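Local coordinates for cellulose biosynthesis protein BcsG (Salmonella typhimurium LT2, PDB 5OLT) that is required for cellulose biosynthesis, the part crystallised being its zinc-binding extramembrane domain, a member of the alkaline phosphatase family, at residues N31-T36 with Q350-S355; C114-H119 with P315-A320; S229-A232 with I236-Q239; N223-P226 with T231-Y234. All blocks are in the same frame, centred on the assembly; numbering follows the deposited sequence.

Interaction 1. Residues N31-T36 with Q350-S355; sequences NAWLNT and QTAPVS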
loop_
_atom_site.group_PDB
_atom_site.type_symbol
_atom_site.label_atom_id
_atom_site.label_comp_id
_atom_site.label_asym_id
_atom_site.label_seq_id
_atom_site.Cartn_x
_atom_site.Cartn_y
_atom_site.Cartn_z
ATOM N N ASN A 31 16.919 -20.498 -2.743
ATOM C CA ASN A 31 17.164 -20.169 -1.333
ATOM C C ASN A 31 18.224 -19.059 -1.229
ATOM O O ASN A 31 18.073 -18.075 -0.476
ATOM C CB ASN A 31 17.675 -21.417 -0.563
ATOM C CG ASN A 31 16.567 -22.345 -0.129
ATOM O OD1 ASN A 31 15.378 -21.991 -0.131
ATOM N ND2 ASN A 31 16.947 -23.535 0.301
ATOM N N ALA A 32 19.309 -19.207 -1.990
ATOM C CA ALA A 32 20.378 -18.213 -1.962
ATOM C C ALA A 32 19.867 -16.848 -2.463
ATOM O O ALA A 32 20.201 -15.813 -1.896
ATOM C CB ALA A 32 21.574 -18.672 -2.769
ATOM N N TRP A 33 19.064 -16.863 -3.541
ATOM C CA TRP A 33 18.484 -15.634 -4.060
ATOM C C TRP A 33 17.648 -14.925 -2.976
ATOM O O TRP A 33 17.777 -13.697 -2.806
ATOM C CB TRP A 33 17.647 -15.898 -5.328
ATOM C CG TRP A 33 17.144 -14.618 -5.897
ATOM C CD1 TRP A 33 17.773 -13.817 -6.793
ATOM C CD2 TRP A 33 15.923 -13.942 -5.541
ATOM N NE1 TRP A 33 17.039 -12.681 -7.009
ATOM C CE2 TRP A 33 15.894 -12.736 -6.262
ATOM C CE3 TRP A 33 14.845 -14.255 -4.677
ATOM C CZ2 TRP A 33 14.828 -11.825 -6.150
ATOM C CZ3 TRP A 33 13.794 -13.339 -4.558
ATOM C CH2 TRP A 33 13.794 -12.149 -5.289
ATOM N N LEU A 34 16.830 -15.696 -2.256
ATOM C CA LEU A 34 16.011 -15.075 -1.224
ATOM C C LEU A 34 16.861 -14.431 -0.120
ATOM O O LEU A 34 16.555 -13.331 0.341
ATOM C CB LEU A 34 15.007 -16.075 -0.662
ATOM C CG LEU A 34 13.995 -15.540 0.376
ATOM C CD1 LEU A 34 13.021 -14.530 -0.277
ATOM C CD2 LEU A 34 13.220 -16.674 1.016
ATOM N N ASN A 35 17.906 -15.146 0.331
ATOM C CA ASN A 35 18.784 -14.556 1.306
ATOM C C ASN A 35 19.470 -13.291 0.786
ATOM O O ASN A 35 19.637 -12.326 1.533
ATOM C CB ASN A 35 19.804 -15.596 1.814
ATOM C CG ASN A 35 19.256 -16.431 2.958
ATOM O OD1 ASN A 35 18.623 -15.909 3.875
ATOM N ND2 ASN A 35 19.462 -17.735 2.886
ATOM N N THR A 36 19.820 -13.296 -0.508
ATOM C CA THR A 36 20.423 -12.113 -1.172
ATOM C C THR A 36 19.426 -10.945 -1.188
ATOM O O THR A 36 19.796 -9.815 -0.898
ATOM C CB THR A 36 20.904 -12.475 -2.577
ATOM O OG1 THR A 36 21.877 -13.505 -2.432
ATOM C CG2 THR A 36 21.548 -11.277 -3.267
ATOM N N GLN A 350 12.638 0.186 -6.899
ATOM C CA GLN A 350 11.993 -1.043 -7.400
ATOM C C GLN A 350 12.231 -2.117 -6.368
ATOM O O GLN A 350 13.253 -2.094 -5.667
ATOM C CB GLN A 350 12.603 -1.517 -8.726
ATOM C CG GLN A 350 12.452 -0.441 -9.800
ATOM C CD GLN A 350 13.000 -0.859 -11.133
ATOM O OE1 GLN A 350 12.820 -1.984 -11.570
ATOM N NE2 GLN A 350 13.623 0.097 -11.834
ATOM N N THR A 351 11.286 -3.046 -6.277
ATOM C CA THR A 351 11.368 -4.122 -5.287
ATOM C C THR A 351 10.892 -5.379 -5.974
ATOM O O THR A 351 9.836 -5.384 -6.641
ATOM C CB THR A 351 10.457 -3.819 -4.071
ATOM O OG1 THR A 351 10.822 -2.542 -3.512
ATOM C CG2 THR A 351 10.612 -4.906 -2.995
ATOM N N ALA A 352 11.664 -6.453 -5.849
ATOM C CA ALA A 352 11.243 -7.734 -6.427
ATOM C C ALA A 352 9.940 -8.189 -5.748
ATOM O O ALA A 352 9.724 -7.896 -4.544
ATOM C CB ALA A 352 12.348 -8.792 -6.269
ATOM N N PRO A 353 9.077 -8.895 -6.510
ATOM C CA PRO A 353 7.786 -9.361 -5.948
ATOM C C PRO A 353 7.945 -10.623 -5.120
ATOM O O PRO A 353 7.800 -11.724 -5.596
ATOM C CB PRO A 353 6.930 -9.599 -7.194
ATOM C CG PRO A 353 7.935 -9.996 -8.212
ATOM C CD PRO A 353 9.119 -9.079 -7.974
ATOM N N VAL A 354 8.307 -10.419 -3.889
ATOM C CA VAL A 354 8.443 -11.489 -2.907
ATOM C C VAL A 354 7.301 -11.316 -1.924
ATOM O O VAL A 354 7.050 -10.204 -1.449
ATOM C CB VAL A 354 9.784 -11.354 -2.163
ATOM C CG1 VAL A 354 9.868 -12.354 -1.005
ATOM C CG2 VAL A 354 10.947 -11.505 -3.160
ATOM N N SER A 355 6.598 -12.404 -1.615
ATOM C CA SER A 355 5.473 -12.314 -0.688
ATOM C C SER A 355 5.547 -13.438 0.324
ATOM O O SER A 355 6.007 -14.553 -0.009
ATOM C CB SER A 355 4.140 -12.415 -1.441
ATOM O OG SER A 355 4.057 -11.377 -2.400
#
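Ala352 and Val354 of the loop 350-355 meet Trp33 and Leu34 of the helical segment 31-36. The contact is apolar and buried. The nearest backbones are those of Leu34 and Val354, whose CA atoms lie 8.5 Å apart, so side chains bridge the gap.

Along the loop, Ala352 is the first to touch. Ala352 CB points to the helix and reaches the outer edge of the six-membered ring, 3.8 Å from Trp33 CH2. The methyl lies near the ring plane and not over a face. Pro353 follows as the centre of an inverse gamma turn, in which Val354 N donates to Ala352 O. The CB of Pro353 points away from the helix. The turn brings the next side chain back to the same side as Ala352.

Val354 then divides its two methyls between the two helix residues. Val354 CG2 lies 3.6 Å from Trp33 CH2, again at the ring edge. Val354 CG1, set opposite the backbone N (chi1 173°), meets Leu34 CD1 at 3.9 Å. Trp33 has a trans chi1 of -176°, which carries its indole out from the helix toward the loop. Its NE1 is held by Pro19 O, and this bond probably helps to fix the ring's rotation.

Tyr365 adds an edge-to-face ring contact to Trp33. Strand 360-365 packs against the same side chains: Ile363 touches Trp33 and Val354, and Val361 touches Leu34. Phe37, further along helix 27-42, packs on Ala352 and Val354. The contact therefore joins helix 27-42 to the loop that leads from helix 341-345 into the small antiparallel sheet.

Interaction 2. Residues C114-H119 with P315-A320; sequences CGQPSH and PSSYLA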
loop_
_atom_site.group_PDB
_atom_site.type_symbol
_atom_site.label_atom_id
_atom_site.label_comp_id
_atom_site.label_asym_id
_atom_site.label_seq_id
_atom_site.Cartn_x
_atom_site.Cartn_y
_atom_site.Cartn_z
ATOM N N CYS A 114 11.588 1.509 5.281
ATOM C CA CYS A 114 12.760 0.655 5.098
ATOM C C CYS A 114 12.415 -0.465 4.141
ATOM O O CYS A 114 11.241 -0.709 3.873
ATOM C CB CYS A 114 13.175 0.013 6.415
ATOM S SG CYS A 114 13.852 1.222 7.564
ATOM N N GLY A 115 13.436 -1.149 3.627
ATOM C CA GLY A 115 13.233 -2.248 2.714
ATOM C C GLY A 115 12.445 -3.414 3.321
ATOM O O GLY A 115 12.122 -3.462 4.521
ATOM N N GLN A 116 12.079 -4.324 2.449
ATOM C CA GLN A 116 11.144 -5.387 2.804
ATOM C C GLN A 116 11.757 -6.419 3.767
ATOM O O GLN A 116 12.760 -7.043 3.406
ATOM C CB GLN A 116 10.757 -6.096 1.509
ATOM C CG GLN A 116 9.721 -7.189 1.757
ATOM C CD GLN A 116 9.060 -7.699 0.497
ATOM O OE1 GLN A 116 8.775 -6.923 -0.408
ATOM N NE2 GLN A 116 8.765 -8.971 0.448
ATOM N N PRO A 117 11.106 -6.663 4.915
ATOM C CA PRO A 117 11.598 -7.705 5.838
ATOM C C PRO A 117 10.975 -9.066 5.587
ATOM O O PRO A 117 9.892 -9.187 4.998
ATOM C CB PRO A 117 11.096 -7.221 7.190
ATOM C CG PRO A 117 9.820 -6.478 6.901
ATOM C CD PRO A 117 10.062 -5.822 5.547
ATOM N N SER A 118 11.631 -10.108 6.094
ATOM C CA SER A 118 10.973 -11.415 6.216
ATOM C C SER A 118 9.758 -11.311 7.117
ATOM O O SER A 118 9.624 -10.362 7.912
ATOM C CB SER A 118 11.961 -12.452 6.783
ATOM O OG SER A 118 12.296 -12.075 8.118
ATOM N N HIS A 119 8.868 -12.301 7.000
ATOM C CA HIS A 119 7.719 -12.331 7.852
ATOM C C HIS A 119 8.095 -12.330 9.357
ATOM O O HIS A 119 7.476 -11.608 10.136
ATOM C CB HIS A 119 6.829 -13.520 7.496
ATOM C CG HIS A 119 5.569 -13.559 8.281
ATOM N ND1 HIS A 119 4.426 -12.895 7.890
ATOM C CD2 HIS A 119 5.275 -14.164 9.453
ATOM C CE1 HIS A 119 3.463 -13.123 8.770
ATOM N NE2 HIS A 119 3.958 -13.890 9.736
ATOM N N PRO A 315 8.500 -3.276 -11.122
ATOM C CA PRO A 315 8.079 -3.977 -9.882
ATOM C C PRO A 315 8.310 -3.065 -8.672
ATOM O O PRO A 315 9.420 -2.542 -8.492
ATOM C CB PRO A 315 9.024 -5.179 -9.821
ATOM C CG PRO A 315 9.405 -5.420 -11.229
ATOM C CD PRO A 315 9.491 -4.076 -11.882
ATOM N N SER A 316 7.267 -2.836 -7.873
ATOM C CA SER A 316 7.301 -1.859 -6.798
ATOM C C SER A 316 6.656 -2.437 -5.554
ATOM O O SER A 316 5.923 -3.445 -5.608
ATOM C CB SER A 316 6.473 -0.637 -7.215
ATOM O OG SER A 316 7.003 -0.038 -8.400
ATOM N N SER A 317 6.900 -1.778 -4.443
ATOM C CA SER A 317 6.170 -2.106 -3.222
ATOM C C SER A 317 6.194 -0.888 -2.299
ATOM O O SER A 317 6.370 0.265 -2.785
ATOM C CB SER A 317 6.779 -3.374 -2.551
ATOM O OG SER A 317 5.892 -3.855 -1.546
ATOM N N TYR A 318 6.032 -1.114 -0.984
ATOM C CA TYR A 318 5.831 -0.007 -0.038
ATOM C C TYR A 318 6.939 1.031 -0.045
ATOM O O TYR A 318 6.669 2.223 0.198
ATOM C CB TYR A 318 5.637 -0.545 1.371
ATOM C CG TYR A 318 4.497 -1.533 1.425
ATOM C CD1 TYR A 318 3.171 -1.101 1.300
ATOM C CD2 TYR A 318 4.743 -2.908 1.529
ATOM C CE1 TYR A 318 2.110 -2.011 1.309
ATOM C CE2 TYR A 318 3.703 -3.832 1.534
ATOM C CZ TYR A 318 2.384 -3.383 1.451
ATOM O OH TYR A 318 1.336 -4.289 1.428
ATOM N N LEU A 319 8.181 0.611 -0.295
ATOM C CA LEU A 319 9.282 1.567 -0.262
ATOM C C LEU A 319 9.052 2.701 -1.270
ATOM O O LEU A 319 9.421 3.859 -0.991
ATOM C CB LEU A 319 10.635 0.877 -0.506
ATOM C CG LEU A 319 11.887 1.700 -0.196
ATOM C CD1 LEU A 319 11.983 2.024 1.298
ATOM C CD2 LEU A 319 13.116 0.945 -0.679
ATOM N N ALA A 320 8.437 2.387 -2.421
ATOM C CA ALA A 320 8.145 3.433 -3.422
ATOM C C ALA A 320 7.109 4.445 -2.919
ATOM O O ALA A 320 7.181 5.632 -3.311
ATOM C CB ALA A 320 7.682 2.814 -4.731
HETATM O O HOH W 1 7.643 -4.623 0.421
#
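Gly115 and Leu319 bring the two backbones closest, with their CA atoms 6.2 Å apart. Segment 114-119 is an extended loop here. Segment 315-320 turns from a loop into the start of helix 318-328, where Ala320 N already bonds to Ser317 O. The segments are joined by one apolar contact and one water bridge.

Leu319 makes the apolar contact. Its CG lies trans to the backbone N (chi1 -167°). Leu319 CD1 rests on the backbone of Cys114, 3.8 Å from Cys114 C. A methyl thus packs on a peptide group, not on another side chain. The Cys114 side chain points away from Leu319 and forms the disulfide with Cys130.

The polar link lies between Gln116 and Ser317. Gln116 OE1 and Ser317 OG are 4.4 Å apart, too far for a direct bond. A water spans the gap and donates to both, at 2.7 Å from Gln116 OE1 and 2.7 Å from Ser317 OG. Each group also has a protein partner. Gln116 NE2 donates to Val354 O, so both ends of the amide are engaged and its flip is defined. Ser317 OG bonds to Asn96 O. These bonds place the two acceptors that hold the water.

Around the contact, Gln116 N bonds to Glu41 of helix 27-42, and the Gln116 side chain packs on Phe37 of that helix. Arg108 of helix 102-110 touches Gln116 and Tyr318. Ser316 is bonded through its backbone to His94 and Asn96, which ties the approach to helix 318-328 to strand 90-96 of the large mixed sheet.

Interaction 3. Residues S229-A232 with I236-Q239; sequences SKTA and IRAQ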
loop_
_atom_site.group_PDB
_atom_site.type_symbol
_atom_site.label_atom_id
_atom_site.label_comp_id
_atom_site.label_asym_id
_atom_site.label_seq_id
_atom_site.Cartn_x
_atom_site.Cartn_y
_atom_site.Cartn_z
ATOM N N SER A 229 -29.256 -12.270 4.124
ATOM C CA SER A 229 -28.550 -13.493 4.437
ATOM C C SER A 229 -27.271 -13.753 3.626
ATOM O O SER A 229 -26.196 -13.987 4.204
ATOM C CB SER A 229 -29.486 -14.687 4.297
ATOM O OG SER A 229 -28.845 -15.816 4.826
ATOM N N LYS A 230 -27.377 -13.688 2.307
ATOM C CA LYS A 230 -26.237 -13.945 1.413
ATOM C C LYS A 230 -25.185 -12.813 1.536
ATOM O O LYS A 230 -25.554 -11.620 1.728
ATOM C CB LYS A 230 -26.749 -14.066 -0.037
ATOM C CG LYS A 230 -27.701 -12.928 -0.426
ATOM C CD LYS A 230 -28.149 -12.891 -1.882
ATOM C CE LYS A 230 -28.891 -11.582 -2.201
ATOM N NZ LYS A 230 -30.253 -11.428 -1.595
ATOM N N THR A 231 -23.909 -13.194 1.452
ATOM C CA THR A 231 -22.782 -12.270 1.262
ATOM C C THR A 231 -23.131 -11.366 0.083
ATOM O O THR A 231 -23.644 -11.830 -0.957
ATOM C CB THR A 231 -21.459 -13.026 0.971
ATOM O OG1 THR A 231 -21.122 -13.836 2.101
ATOM C CG2 THR A 231 -20.254 -12.084 0.711
ATOM N N ALA A 232 -22.928 -10.069 0.277
ATOM C CA ALA A 232 -23.161 -9.112 -0.816
ATOM C C ALA A 232 -22.219 -9.409 -1.953
ATOM O O ALA A 232 -21.071 -9.779 -1.721
ATOM C CB ALA A 232 -22.977 -7.695 -0.311
ATOM N N ILE A 236 -20.710 -5.585 -6.519
ATOM C CA ILE A 236 -21.576 -4.542 -5.978
ATOM C C ILE A 236 -20.860 -3.740 -4.896
ATOM O O ILE A 236 -20.879 -2.497 -4.923
ATOM C CB ILE A 236 -22.878 -5.164 -5.406
ATOM C CG1 ILE A 236 -23.727 -5.768 -6.535
ATOM C CG2 ILE A 236 -23.680 -4.152 -4.558
ATOM C CD1 ILE A 236 -24.363 -4.745 -7.497
ATOM N N ARG A 237 -20.166 -4.446 -4.000
ATOM C CA ARG A 237 -19.424 -3.755 -2.949
ATOM C C ARG A 237 -18.279 -2.931 -3.502
ATOM O O ARG A 237 -17.981 -1.836 -2.996
ATOM C CB ARG A 237 -18.955 -4.744 -1.894
ATOM C CG ARG A 237 -20.124 -5.286 -1.059
ATOM C CD ARG A 237 -19.599 -6.290 -0.067
ATOM N NE ARG A 237 -19.300 -7.548 -0.739
ATOM C CZ ARG A 237 -18.334 -8.393 -0.386
ATOM N NH1 ARG A 237 -17.426 -8.034 0.532
ATOM N NH2 ARG A 237 -18.206 -9.552 -1.026
ATOM N N ALA A 238 -17.598 -3.477 -4.512
ATOM C CA ALA A 238 -16.438 -2.759 -5.085
ATOM C C ALA A 238 -16.913 -1.537 -5.857
ATOM O O ALA A 238 -16.335 -0.460 -5.699
ATOM C CB ALA A 238 -15.613 -3.697 -5.949
ATOM N N GLN A 239 -17.987 -1.668 -6.664
ATOM C CA GLN A 239 -18.558 -0.499 -7.315
ATOM C C GLN A 239 -18.958 0.571 -6.292
ATOM O O GLN A 239 -18.692 1.765 -6.514
ATOM C CB GLN A 239 -19.773 -0.944 -8.141
ATOM C CG GLN A 239 -20.501 0.221 -8.808
ATOM C CD GLN A 239 -19.786 0.792 -10.025
ATOM O OE1 GLN A 239 -19.082 0.058 -10.766
ATOM N NE2 GLN A 239 -19.999 2.096 -10.281
#
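Arg237, in the first turn of helix 234-255, folds its side chain back over Ala232 in the loop that leads into the helix. The pair lies where the loop enters the helix, beside Asp233, the N-cap residue. The CB of Arg237 points toward the loop. Arg237 CG lies 3.8 Å from Ala232 CB, and Arg237 CD lies 3.7 Å from the same methyl. The aliphatic part of the arginine thus lies against the alanine side chain.

The chain bends at the CG-CD bond (chi3 -76°) and turns the guanidinium to the alanine carbonyl. NE and NH2 both donate to Ala232 O. It is a forked pair, and both bonds are weak. The carbonyl oxygen lies at the guanidinium edge, near its plane. NE also has a weak bond to Asp233 O.

NH1 reaches Pro218 O and His220 O. The guanidinium therefore joins carbonyls from two parts of the long loop after strand 210-216, and these bonds probably limit its rotation. The zinc ion is about 11 Å from the side chain. At the tip, Arg237 NH2 is 3.0 Å from Ala232 O and 3.7 Å from Thr231 CG2, which lies oblique to the guanidinium group.

Interaction 4. Residues N223-P226 with T231-Y234; sequences NHFP and TADY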
loop_
_atom_site.group_PDB
_atom_site.type_symbol
_atom_site.label_atom_id
_atom_site.label_comp_id
_atom_site.label_asym_id
_atom_site.label_seq_id
_atom_site.Cartn_x
_atom_site.Cartn_y
_atom_site.Cartn_z
ATOM N N ASN A 223 -19.107 -10.275 4.156
ATOM C CA ASN A 223 -19.856 -9.066 4.493
ATOM C C ASN A 223 -21.186 -9.067 3.784
ATOM O O ASN A 223 -21.304 -9.481 2.627
ATOM C CB ASN A 223 -19.097 -7.821 4.067
ATOM C CG ASN A 223 -17.864 -7.568 4.918
ATOM O OD1 ASN A 223 -17.650 -8.207 5.967
ATOM N ND2 ASN A 223 -17.035 -6.646 4.468
ATOM N N HIS A 224 -22.210 -8.587 4.483
ATOM C CA HIS A 224 -23.564 -8.563 3.921
ATOM C C HIS A 224 -24.304 -7.276 4.244
ATOM O O HIS A 224 -23.977 -6.596 5.197
ATOM C CB HIS A 224 -24.358 -9.762 4.411
ATOM C CG HIS A 224 -24.350 -9.939 5.890
ATOM N ND1 HIS A 224 -23.328 -10.590 6.558
ATOM C CD2 HIS A 224 -25.233 -9.541 6.845
ATOM C CE1 HIS A 224 -23.587 -10.589 7.863
ATOM N NE2 HIS A 224 -24.730 -9.954 8.063
ATOM N N PHE A 225 -25.281 -6.918 3.411
ATOM C CA PHE A 225 -26.157 -5.799 3.756
ATOM C C PHE A 225 -26.981 -6.175 5.000
ATOM O O PHE A 225 -27.296 -7.351 5.182
ATOM C CB PHE A 225 -27.070 -5.444 2.596
ATOM C CG PHE A 225 -26.338 -4.894 1.417
ATOM C CD1 PHE A 225 -25.600 -3.714 1.520
ATOM C CD2 PHE A 225 -26.357 -5.573 0.194
ATOM C CE1 PHE A 225 -24.913 -3.217 0.409
ATOM C CE2 PHE A 225 -25.680 -5.076 -0.912
ATOM C CZ PHE A 225 -24.944 -3.908 -0.795
ATOM N N PRO A 226 -27.275 -5.193 5.882
ATOM C CA PRO A 226 -27.990 -5.542 7.121
ATOM C C PRO A 226 -29.294 -6.224 6.773
ATOM O O PRO A 226 -30.021 -5.789 5.891
ATOM C CB PRO A 226 -28.227 -4.179 7.772
ATOM C CG PRO A 226 -27.063 -3.346 7.303
ATOM C CD PRO A 226 -26.817 -3.784 5.879
ATOM N N THR A 231 -23.909 -13.194 1.452
ATOM C CA THR A 231 -22.782 -12.270 1.262
ATOM C C THR A 231 -23.131 -11.366 0.083
ATOM O O THR A 231 -23.644 -11.830 -0.957
ATOM C CB THR A 231 -21.459 -13.026 0.971
ATOM O OG1 THR A 231 -21.122 -13.836 2.101
ATOM C CG2 THR A 231 -20.254 -12.084 0.711
ATOM N N ALA A 232 -22.928 -10.069 0.277
ATOM C CA ALA A 232 -23.161 -9.112 -0.816
ATOM C C ALA A 232 -22.219 -9.409 -1.953
ATOM O O ALA A 232 -21.071 -9.779 -1.721
ATOM C CB ALA A 232 -22.977 -7.695 -0.311
ATOM N N ASP A 233 -22.686 -9.265 -3.185
ATOM C CA ASP A 233 -21.804 -9.550 -4.301
ATOM C C ASP A 233 -20.560 -8.660 -4.235
ATOM O O ASP A 233 -20.643 -7.453 -3.961
ATOM C CB ASP A 233 -22.529 -9.333 -5.622
ATOM C CG ASP A 233 -21.836 -10.017 -6.777
ATOM O OD1 ASP A 233 -22.091 -11.221 -7.016
ATOM O OD2 ASP A 233 -21.030 -9.349 -7.453
ATOM N N TYR A 234 -19.410 -9.255 -4.512
ATOM C CA TYR A 234 -18.153 -8.488 -4.513
ATOM C C TYR A 234 -18.207 -7.303 -5.498
ATOM O O TYR A 234 -17.772 -6.194 -5.137
ATOM C CB TYR A 234 -16.967 -9.391 -4.858
ATOM C CG TYR A 234 -15.605 -8.689 -4.784
ATOM C CD1 TYR A 234 -15.098 -7.956 -5.858
ATOM C CD2 TYR A 234 -14.811 -8.809 -3.652
ATOM C CE1 TYR A 234 -13.883 -7.296 -5.777
ATOM C CE2 TYR A 234 -13.574 -8.180 -3.564
ATOM C CZ TYR A 234 -13.111 -7.447 -4.648
ATOM O OH TYR A 234 -11.892 -6.816 -4.594
#
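Asn223 O and Ala232 N form the tight part of this contact. Their hydrogen bond is 2.9 Å long, with an angle of 155° at the hydrogen, and the donor lies in the carbonyl plane. Thr231 CA makes a CA-H...O contact to Asn223 O at 3.4 Å. Thr231 CG2 also lies 3.4 Å from Asn223 O. With OG1 beside the backbone N (chi1 -63°), the CG2 methyl stands anti to that N and faces the Asn223 carbonyl. The Asn223 amide leads away from residues 231-234: OD1 accepts from Phe183 N, and ND2 donates to Pro218 O.

The two segments are the arms of one loop between strand 210-216 and helix 234-255. The bond closes the loop just before the helix starts, where Asp233 is the N-cap and its OD2 accepts from Lys235 N.

The other side is looser. The Phe225 ring meets Ala232 CB in an off-centre CH-pi contact, 4.3 Å from methyl to ring centroid. Phe225 CE2 is the nearest ring atom, 3.8 Å from Ala232 CB. Phe225 is partly exposed, though Leu180 and Ile236 also touch it. His224 meets the other arm through its backbone, His224 CA lying 4.0 Å from Ala232 N, and through its CB near Thr231 CA; its imidazole leads away, and ND1 makes a weak bond to Gly222 O.

Overall arrangement
From the N terminus, helix 27-42 enters interaction 1, which closes the longest loop when residues 350-355 return to it. Interaction 2 is nested inside, joining 114-119 to 315-320. The two touch, with centres 10 Å apart: Thr351 N bonds to Pro315 O at 2.9 Å. Together they link helix 27-42, helix 318-328 and the approach to the small antiparallel sheet. Interactions 3 and 4 are both nested inside interaction 2. They share Thr231 and Ala232, so the short loop 223-234 of interaction 4 runs into the loop 229-239 of interaction 3. This pair ties the loop after strand 210-216 to the start of helix 234-255, with its centres 32 to 37 Å from those of interactions 1 and 2.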